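PDB 5EHK: lantibiotic dehydratase from Microbispora corallina, which probably dehydrates serine and threonine residues of the NAI-107 precursor peptide, using glutamyl-tRNA to activate their hydroxyl groups during lantibiotic biosynthesis. Local coordinates for residues P818-R828 with D861-R872. Sequence-based numbering, arbitrary orientation.
Sequences PWLYLRLRVPR and DTAGQHLRVRFR
Strands 819-824 and 864-872 run antiparallel with their axes 4.7 Å apart, and Leu-820, Leu-822 and Leu-824 form hydrogen-bonded pairs with Phe-871, Val-869 and Leu-867, six backbone bonds in all. These pairs give one face its branched and aromatic side chains: Leu-822 CD1 meets the ring edge of Phe-871 at CE2, 3.8 Å away, and Leu-824 CD1 rests on Val-869 CG2. The other face is built from arginines and aromatics. There the ring of Trp-819 turns its CE3-CZ3 edge onto the flat guanidinium of Arg-870, the planes 71° apart; a bend at chi3 (55°) turns the guanidinium so that its face meets the rim of the indole, and its NH2 forms a salt bridge with Glu-924. Arg-823 and Arg-868 extend side by side with guanidinium centres 4.5 Å apart, a stack of like charges probably made tolerable by Glu-903 beside Arg-823 and Asp-861 near Arg-868. Beyond the regular pairing, Arg-825 grips Asp-861 end-on, NH1 to OD1 at 3.0 Å and NH2 to OD2 at 2.9 Å, nearly coplanar. The same guanidinium lies flat on His-866, whose NE2 accepts from Arg-868 NE at 3.0 Å. Asp-861 suits the type I turn because OD1 also accepts from Ala-863 N in an Asx turn, while Gly-864 has a positive phi (111°) at which a CB would jam against the carbonyl O of Ala-863, so glycine is called for. Both strands are central in a four-stranded antiparallel sheet of the C-terminal family region, between strands 853-861 and 902-905; helices 828-837 and 875-895 pack on the leucine face through Phe-834 and Ile-886.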
ATOM      1  N   PRO A 818      -9.316  24.150 -29.769  1.00 55.47           N
ATOM      2  CA  PRO A 818      -8.196  25.049 -30.087  1.00 56.02           C
ATOM      3  C   PRO A 818      -6.887  24.255 -29.930  1.00 44.80           C
ATOM      4  O   PRO A 818      -5.962  24.379 -30.733  1.00 34.23           O
ATOM      5  CB  PRO A 818      -8.307  26.149 -29.026  1.00 41.99           C
ATOM      6  CG  PRO A 818      -8.969  25.495 -27.862  1.00 47.15           C
ATOM      7  CD  PRO A 818      -9.825  24.345 -28.399  1.00 50.29           C
ATOM      8  N   TRP A 819      -6.844  23.424 -28.893  1.00 41.61           N
ATOM      9  CA  TRP A 819      -5.715  22.552 -28.624  1.00 41.94           C
ATOM     10  C   TRP A 819      -5.985  21.079 -28.998  1.00 42.05           C
ATOM     11  O   TRP A 819      -7.036  20.516 -28.665  1.00 45.86           O
ATOM     12  CB  TRP A 819      -5.358  22.607 -27.135  1.00 43.11           C
ATOM     13  CG  TRP A 819      -5.546  23.946 -26.456  1.00 51.91           C
ATOM     14  CD1 TRP A 819      -6.658  24.374 -25.774  1.00 52.29           C
ATOM     15  CD2 TRP A 819      -4.570  24.994 -26.327  1.00 52.86           C
ATOM     16  NE1 TRP A 819      -6.449  25.639 -25.271  1.00 54.07           N
ATOM     17  CE2 TRP A 819      -5.174  26.039 -25.587  1.00 54.97           C
ATOM     18  CE3 TRP A 819      -3.252  25.160 -26.779  1.00 40.26           C
ATOM     19  CZ2 TRP A 819      -4.497  27.229 -25.283  1.00 48.65           C
ATOM     20  CZ3 TRP A 819      -2.580  26.341 -26.478  1.00 37.07           C
ATOM     21  CH2 TRP A 819      -3.206  27.361 -25.742  1.00 46.08           C
ATOM     22  N   LEU A 820      -5.011  20.467 -29.665  1.00 29.11           N
ATOM     23  CA  LEU A 820      -4.888  19.021 -29.749  1.00 21.01           C
ATOM     24  C   LEU A 820      -3.852  18.566 -28.705  1.00 21.94           C
ATOM     25  O   LEU A 820      -2.685  18.977 -28.775  1.00 18.99           O
ATOM     26  CB  LEU A 820      -4.397  18.680 -31.137  1.00 18.79           C
ATOM     27  CG  LEU A 820      -4.522  17.268 -31.664  1.00 24.64           C
ATOM     28  CD1 LEU A 820      -5.932  16.747 -31.402  1.00 28.22           C
ATOM     29  CD2 LEU A 820      -4.236  17.308 -33.165  1.00 26.37           C
ATOM     30  N   TYR A 821      -4.270  17.772 -27.713  1.00 18.90           N
ATOM     31  CA  TYR A 821      -3.352  17.314 -26.649  1.00 16.65           C
ATOM     32  C   TYR A 821      -3.215  15.785 -26.612  1.00 21.21           C
ATOM     33  O   TYR A 821      -4.125  15.078 -26.167  1.00 22.65           O
ATOM     34  CB  TYR A 821      -3.824  17.839 -25.304  1.00 17.96           C
ATOM     35  CG  TYR A 821      -2.757  17.991 -24.251  1.00 25.02           C
ATOM     36  CD1 TYR A 821      -1.439  18.298 -24.602  1.00 21.66           C
ATOM     37  CD2 TYR A 821      -3.088  17.971 -22.886  1.00 24.37           C
ATOM     38  CE1 TYR A 821      -0.449  18.502 -23.616  1.00 20.03           C
ATOM     39  CE2 TYR A 821      -2.116  18.187 -21.897  1.00 18.61           C
ATOM     40  CZ  TYR A 821      -0.796  18.454 -22.264  1.00 20.37           C
ATOM     41  OH  TYR A 821       0.180  18.659 -21.288  1.00 20.15           O
ATOM     42  N   LEU A 822      -2.072  15.285 -27.072  1.00 18.56           N
ATOM     43  CA  LEU A 822      -1.822  13.851 -27.177  1.00 12.01           C
ATOM     44  C   LEU A 822      -1.094  13.283 -25.985  1.00 11.93           C
ATOM     45  O   LEU A 822      -0.122  13.870 -25.509  1.00 12.28           O
ATOM     46  CB  LEU A 822      -0.964  13.589 -28.394  1.00 14.28           C
ATOM     47  CG  LEU A 822      -1.650  13.788 -29.725  1.00 15.63           C
ATOM     48  CD1 LEU A 822      -0.582  13.996 -30.771  1.00 16.01           C
ATOM     49  CD2 LEU A 822      -2.439  12.545 -30.020  1.00 13.46           C
ATOM     50  N   ARG A 823      -1.534  12.112 -25.526  1.00 14.57           N
ATOM     51  CA  ARG A 823      -0.761  11.338 -24.551  1.00 11.81           C
ATOM     52  C   ARG A 823      -0.136  10.115 -25.178  1.00  9.12           C
ATOM     53  O   ARG A 823      -0.824   9.212 -25.627  1.00 10.25           O
ATOM     54  CB  ARG A 823      -1.631  10.915 -23.411  1.00 16.27           C
ATOM     55  CG  ARG A 823      -2.302  12.066 -22.744  1.00 19.50           C
ATOM     56  CD  ARG A 823      -2.881  11.562 -21.446  1.00 30.14           C
ATOM     57  NE  ARG A 823      -3.793  12.532 -20.865  1.00 33.66           N
ATOM     58  CZ  ARG A 823      -4.988  12.201 -20.405  1.00 28.97           C
ATOM     59  NH1 ARG A 823      -5.394  10.927 -20.496  1.00 26.49           N
ATOM     60  NH2 ARG A 823      -5.767  13.140 -19.883  1.00 23.46           N
ATOM     61  N   LEU A 824       1.181  10.101 -25.225  1.00  7.79           N
ATOM     62  CA  LEU A 824       1.876   9.034 -25.910  1.00  9.31           C
ATOM     63  C   LEU A 824       2.528   8.124 -24.892  1.00 11.41           C
ATOM     64  O   LEU A 824       3.427   8.538 -24.149  1.00 11.76           O
ATOM     65  CB  LEU A 824       2.881   9.615 -26.905  1.00 10.52           C
ATOM     66  CG  LEU A 824       2.271  10.656 -27.852  1.00  7.99           C
ATOM     67  CD1 LEU A 824       3.341  11.289 -28.740  1.00  7.76           C
ATOM     68  CD2 LEU A 824       1.190  10.023 -28.679  1.00  5.18           C
ATOM     69  N   ARG A 825       2.030   6.890 -24.826  1.00 13.74           N
ATOM     70  CA  ARG A 825       2.484   5.938 -23.811  1.00 13.29           C
ATOM     71  C   ARG A 825       3.806   5.323 -24.237  1.00  7.37           C
ATOM     72  O   ARG A 825       3.873   4.188 -24.633  1.00  7.07           O
ATOM     73  CB  ARG A 825       1.421   4.870 -23.539  1.00 10.11           C
ATOM     74  CG  ARG A 825       0.072   5.442 -23.094  1.00 12.15           C
ATOM     75  CD  ARG A 825       0.067   5.844 -21.631  1.00 21.72           C
ATOM     76  NE  ARG A 825      -0.933   6.867 -21.310  1.00 27.11           N
ATOM     77  CZ  ARG A 825      -1.062   7.425 -20.104  1.00 27.11           C
ATOM     78  NH1 ARG A 825      -0.250   7.046 -19.110  1.00 20.96           N
ATOM     79  NH2 ARG A 825      -1.997   8.354 -19.888  1.00 24.12           N
ATOM     80  N   VAL A 826       4.845   6.131 -24.166  1.00  8.75           N
ATOM     81  CA  VAL A 826       6.191   5.719 -24.460  1.00 10.71           C
ATOM     82  C   VAL A 826       6.832   5.605 -23.101  1.00 11.88           C
ATOM     83  O   VAL A 826       6.970   6.595 -22.412  1.00 13.79           O
ATOM     84  CB  VAL A 826       6.921   6.820 -25.293  1.00 10.41           C
ATOM     85  CG1 VAL A 826       8.362   6.442 -25.576  1.00  9.18           C
ATOM     86  CG2 VAL A 826       6.176   7.106 -26.596  1.00  7.74           C
ATOM     87  N   PRO A 827       7.163   4.384 -22.674  1.00 16.24           N
ATOM     88  CA  PRO A 827       7.800   4.226 -21.369  1.00 15.88           C
ATOM     89  C   PRO A 827       9.093   5.000 -21.311  1.00 14.12           C
ATOM     90  O   PRO A 827       9.738   5.205 -22.339  1.00 13.01           O
ATOM     91  CB  PRO A 827       8.075   2.727 -21.290  1.00 18.75           C
ATOM     92  CG  PRO A 827       7.974   2.231 -22.669  1.00 16.85           C
ATOM     93  CD  PRO A 827       6.969   3.092 -23.343  1.00 14.99           C
ATOM     94  N   ARG A 828       9.473   5.396 -20.103  1.00 16.41           N
ATOM     95  CA  ARG A 828      10.566   6.338 -19.902  1.00 17.21           C
ATOM     96  C   ARG A 828      11.874   5.936 -20.584  1.00 13.82           C
ATOM     97  O   ARG A 828      12.516   6.778 -21.210  1.00 16.20           O
ATOM     98  CB  ARG A 828      10.767   6.580 -18.400  1.00 17.19           C
ATOM     99  CG  ARG A 828      11.885   7.541 -18.034  1.00 18.34           C
ATOM    100  CD  ARG A 828      11.780   8.853 -18.782  1.00 18.56           C
ATOM    101  NE  ARG A 828      13.048   9.214 -19.423  1.00 14.98           N
ATOM    102  CZ  ARG A 828      13.772  10.258 -19.048  1.00 17.91           C
ATOM    103  NH1 ARG A 828      13.342  11.031 -18.052  1.00 18.04           N
ATOM    104  NH2 ARG A 828      14.910  10.541 -19.662  1.00 18.34           N
ATOM    105  N   ASP A 861       1.309  10.054 -14.792  1.00 27.02           N
ATOM    106  CA  ASP A 861      -0.005   9.956 -14.146  1.00 24.78           C
ATOM    107  C   ASP A 861      -0.232   8.594 -13.499  1.00 28.47           C
ATOM    108  O   ASP A 861       0.703   7.807 -13.320  1.00 26.56           O
ATOM    109  CB  ASP A 861      -1.159  10.318 -15.108  1.00 23.92           C
ATOM    110  CG  ASP A 861      -1.225   9.412 -16.370  1.00 27.94           C
ATOM    111  OD1 ASP A 861      -0.707   8.268 -16.356  1.00 26.14           O
ATOM    112  OD2 ASP A 861      -1.848   9.839 -17.380  1.00 24.61           O
ATOM    113  N   THR A 862      -1.491   8.282 -13.230  1.00 27.39           N
ATOM    114  CA  THR A 862      -1.818   7.047 -12.528  1.00 28.85           C
ATOM    115  C   THR A 862      -1.422   5.829 -13.369  1.00 27.62           C
ATOM    116  O   THR A 862      -1.351   4.715 -12.853  1.00 30.20           O
ATOM    117  CB  THR A 862      -3.342   6.947 -12.202  1.00 25.57           C
ATOM    118  OG1 THR A 862      -4.104   7.003 -13.416  1.00 31.60           O
ATOM    119  CG2 THR A 862      -3.809   8.065 -11.240  1.00 18.12           C
ATOM    120  N   ALA A 863      -1.183   6.040 -14.662  1.00 26.06           N
ATOM    121  CA  ALA A 863      -0.877   4.937 -15.571  1.00 25.58           C
ATOM    122  C   ALA A 863       0.588   4.898 -15.981  1.00 25.37           C
ATOM    123  O   ALA A 863       0.978   4.171 -16.902  1.00 26.83           O
ATOM    124  CB  ALA A 863      -1.774   4.988 -16.797  1.00 24.43           C
ATOM    125  N   GLY A 864       1.407   5.675 -15.291  1.00 24.79           N
ATOM    126  CA  GLY A 864       2.832   5.587 -15.506  1.00 27.75           C
ATOM    127  C   GLY A 864       3.399   6.820 -16.173  1.00 27.58           C
ATOM    128  O   GLY A 864       2.757   7.874 -16.189  1.00 24.47           O
ATOM    129  N   GLN A 865       4.609   6.664 -16.716  1.00 27.17           N
ATOM    130  CA  GLN A 865       5.324   7.730 -17.403  1.00 27.03           C
ATOM    131  C   GLN A 865       5.019   7.742 -18.882  1.00 24.41           C
ATOM    132  O   GLN A 865       5.066   6.695 -19.546  1.00 19.87           O
ATOM    133  CB  GLN A 865       6.831   7.585 -17.203  1.00 27.67           C
ATOM    134  CG  GLN A 865       7.353   8.229 -15.927  1.00 28.93           C
ATOM    135  CD  GLN A 865       8.782   7.849 -15.642  1.00 33.17           C
ATOM    136  OE1 GLN A 865       9.120   6.671 -15.647  1.00 44.36           O
ATOM    137  NE2 GLN A 865       9.638   8.841 -15.396  1.00 44.01           N
ATOM    138  N   HIS A 866       4.705   8.928 -19.397  1.00 17.58           N
ATOM    139  CA  HIS A 866       4.406   9.067 -20.813  1.00 15.33           C
ATOM    140  C   HIS A 866       4.855  10.425 -21.325  1.00 11.37           C
ATOM    141  O   HIS A 866       5.407  11.210 -20.577  1.00 11.07           O
ATOM    142  CB  HIS A 866       2.931   8.814 -21.049  1.00 13.68           C
ATOM    143  CG  HIS A 866       2.044   9.699 -20.243  1.00 17.62           C
ATOM    144  ND1 HIS A 866       1.936   9.585 -18.876  1.00 20.14           N
ATOM    145  CD2 HIS A 866       1.185  10.679 -20.612  1.00 17.46           C
ATOM    146  CE1 HIS A 866       1.080  10.489 -18.431  1.00 20.72           C
ATOM    147  NE2 HIS A 866       0.599  11.155 -19.466  1.00 19.39           N
ATOM    148  N   LEU A 867       4.683  10.668 -22.614  1.00 11.20           N
ATOM    149  CA  LEU A 867       4.962  11.983 -23.182  1.00 12.27           C
ATOM    150  C   LEU A 867       3.637  12.630 -23.475  1.00  9.04           C
ATOM    151  O   LEU A 867       2.679  11.956 -23.812  1.00  9.66           O
ATOM    152  CB  LEU A 867       5.770  11.891 -24.482  1.00  8.71           C
ATOM    153  CG  LEU A 867       7.135  11.263 -24.321  1.00  8.16           C
ATOM    154  CD1 LEU A 867       7.766  11.041 -25.659  1.00  7.12           C
ATOM    155  CD2 LEU A 867       7.979  12.150 -23.441  1.00  7.94           C
ATOM    156  N   ARG A 868       3.574  13.937 -23.322  1.00  9.34           N
ATOM    157  CA  ARG A 868       2.398  14.663 -23.768  1.00 14.41           C
ATOM    158  C   ARG A 868       2.840  15.663 -24.808  1.00 11.67           C
ATOM    159  O   ARG A 868       3.758  16.431 -24.586  1.00 13.30           O
ATOM    160  CB  ARG A 868       1.723  15.352 -22.593  1.00 14.44           C
ATOM    161  CG  ARG A 868       1.270  14.374 -21.577  1.00 13.35           C
ATOM    162  CD  ARG A 868       0.359  14.994 -20.594  1.00 18.93           C
ATOM    163  NE  ARG A 868      -0.399  13.962 -19.901  1.00 25.40           N
ATOM    164  CZ  ARG A 868      -1.219  14.192 -18.885  1.00 23.21           C
ATOM    165  NH1 ARG A 868      -1.367  15.434 -18.434  1.00 21.56           N
ATOM    166  NH2 ARG A 868      -1.869  13.177 -18.323  1.00 23.25           N
ATOM    167  N   VAL A 869       2.216  15.636 -25.963  1.00 10.38           N
ATOM    168  CA  VAL A 869       2.589  16.587 -26.983  1.00 13.58           C
ATOM    169  C   VAL A 869       1.408  17.480 -27.245  1.00 13.63           C
ATOM    170  O   VAL A 869       0.295  16.991 -27.413  1.00 12.56           O
ATOM    171  CB  VAL A 869       3.009  15.874 -28.275  1.00 12.94           C
ATOM    172  CG1 VAL A 869       3.422  16.887 -29.331  1.00 10.05           C
ATOM    173  CG2 VAL A 869       4.146  14.888 -27.973  1.00  9.68           C
ATOM    174  N   ARG A 870       1.632  18.793 -27.270  1.00 16.00           N
ATOM    175  CA  ARG A 870       0.512  19.705 -27.554  1.00 19.84           C
ATOM    176  C   ARG A 870       0.628  20.520 -28.841  1.00 16.04           C
ATOM    177  O   ARG A 870       1.654  21.108 -29.091  1.00 16.83           O
ATOM    178  CB  ARG A 870       0.276  20.682 -26.418  1.00 16.92           C
ATOM    179  CG  ARG A 870      -1.086  21.277 -26.638  1.00 27.05           C
ATOM    180  CD  ARG A 870      -1.403  22.480 -25.808  1.00 37.28           C
ATOM    181  NE  ARG A 870      -0.457  23.592 -25.901  1.00 36.68           N
ATOM    182  CZ  ARG A 870      -0.209  24.283 -27.002  1.00 33.58           C
ATOM    183  NH1 ARG A 870      -0.813  23.971 -28.139  1.00 32.25           N
ATOM    184  NH2 ARG A 870       0.650  25.288 -26.963  1.00 37.93           N
ATOM    185  N   PHE A 871      -0.438  20.578 -29.635  1.00 17.03           N
ATOM    186  CA  PHE A 871      -0.450  21.443 -30.821  1.00 16.46           C
ATOM    187  C   PHE A 871      -1.547  22.470 -30.675  1.00 21.48           C
ATOM    188  O   PHE A 871      -2.603  22.175 -30.116  1.00 23.83           O
ATOM    189  CB  PHE A 871      -0.719  20.664 -32.100  1.00 14.51           C
ATOM    190  CG  PHE A 871       0.241  19.542 -32.349  1.00 18.78           C
ATOM    191  CD1 PHE A 871       1.345  19.727 -33.155  1.00 13.52           C
ATOM    192  CD2 PHE A 871       0.011  18.283 -31.804  1.00 16.21           C
ATOM    193  CE1 PHE A 871       2.221  18.694 -33.402  1.00 14.54           C
ATOM    194  CE2 PHE A 871       0.877  17.256 -32.042  1.00 16.57           C
ATOM    195  CZ  PHE A 871       1.997  17.461 -32.845  1.00 18.25           C
ATOM    196  N   ARG A 872      -1.300  23.675 -31.177  1.00 19.58           N
ATOM    197  CA  ARG A 872      -2.332  24.697 -31.226  1.00 19.07           C
ATOM    198  C   ARG A 872      -2.616  25.060 -32.675  1.00 19.21           C
ATOM    199  O   ARG A 872      -1.704  25.179 -33.498  1.00 16.16           O
ATOM    200  CB  ARG A 872      -1.933  25.929 -30.425  1.00 19.72           C
ATOM    201  CG  ARG A 872      -3.009  27.002 -30.400  1.00 29.24           C
ATOM    202  CD  ARG A 872      -2.615  28.226 -29.571  1.00 26.01           C
ATOM    203  NE  ARG A 872      -1.742  29.143 -30.293  1.00 25.34           N
ATOM    204  CZ  ARG A 872      -1.240  30.242 -29.751  1.00 25.62           C
ATOM    205  NH1 ARG A 872      -1.548  30.539 -28.496  1.00 30.11           N
ATOM    206  NH2 ARG A 872      -0.454  31.044 -30.457  1.00 20.24           N
TER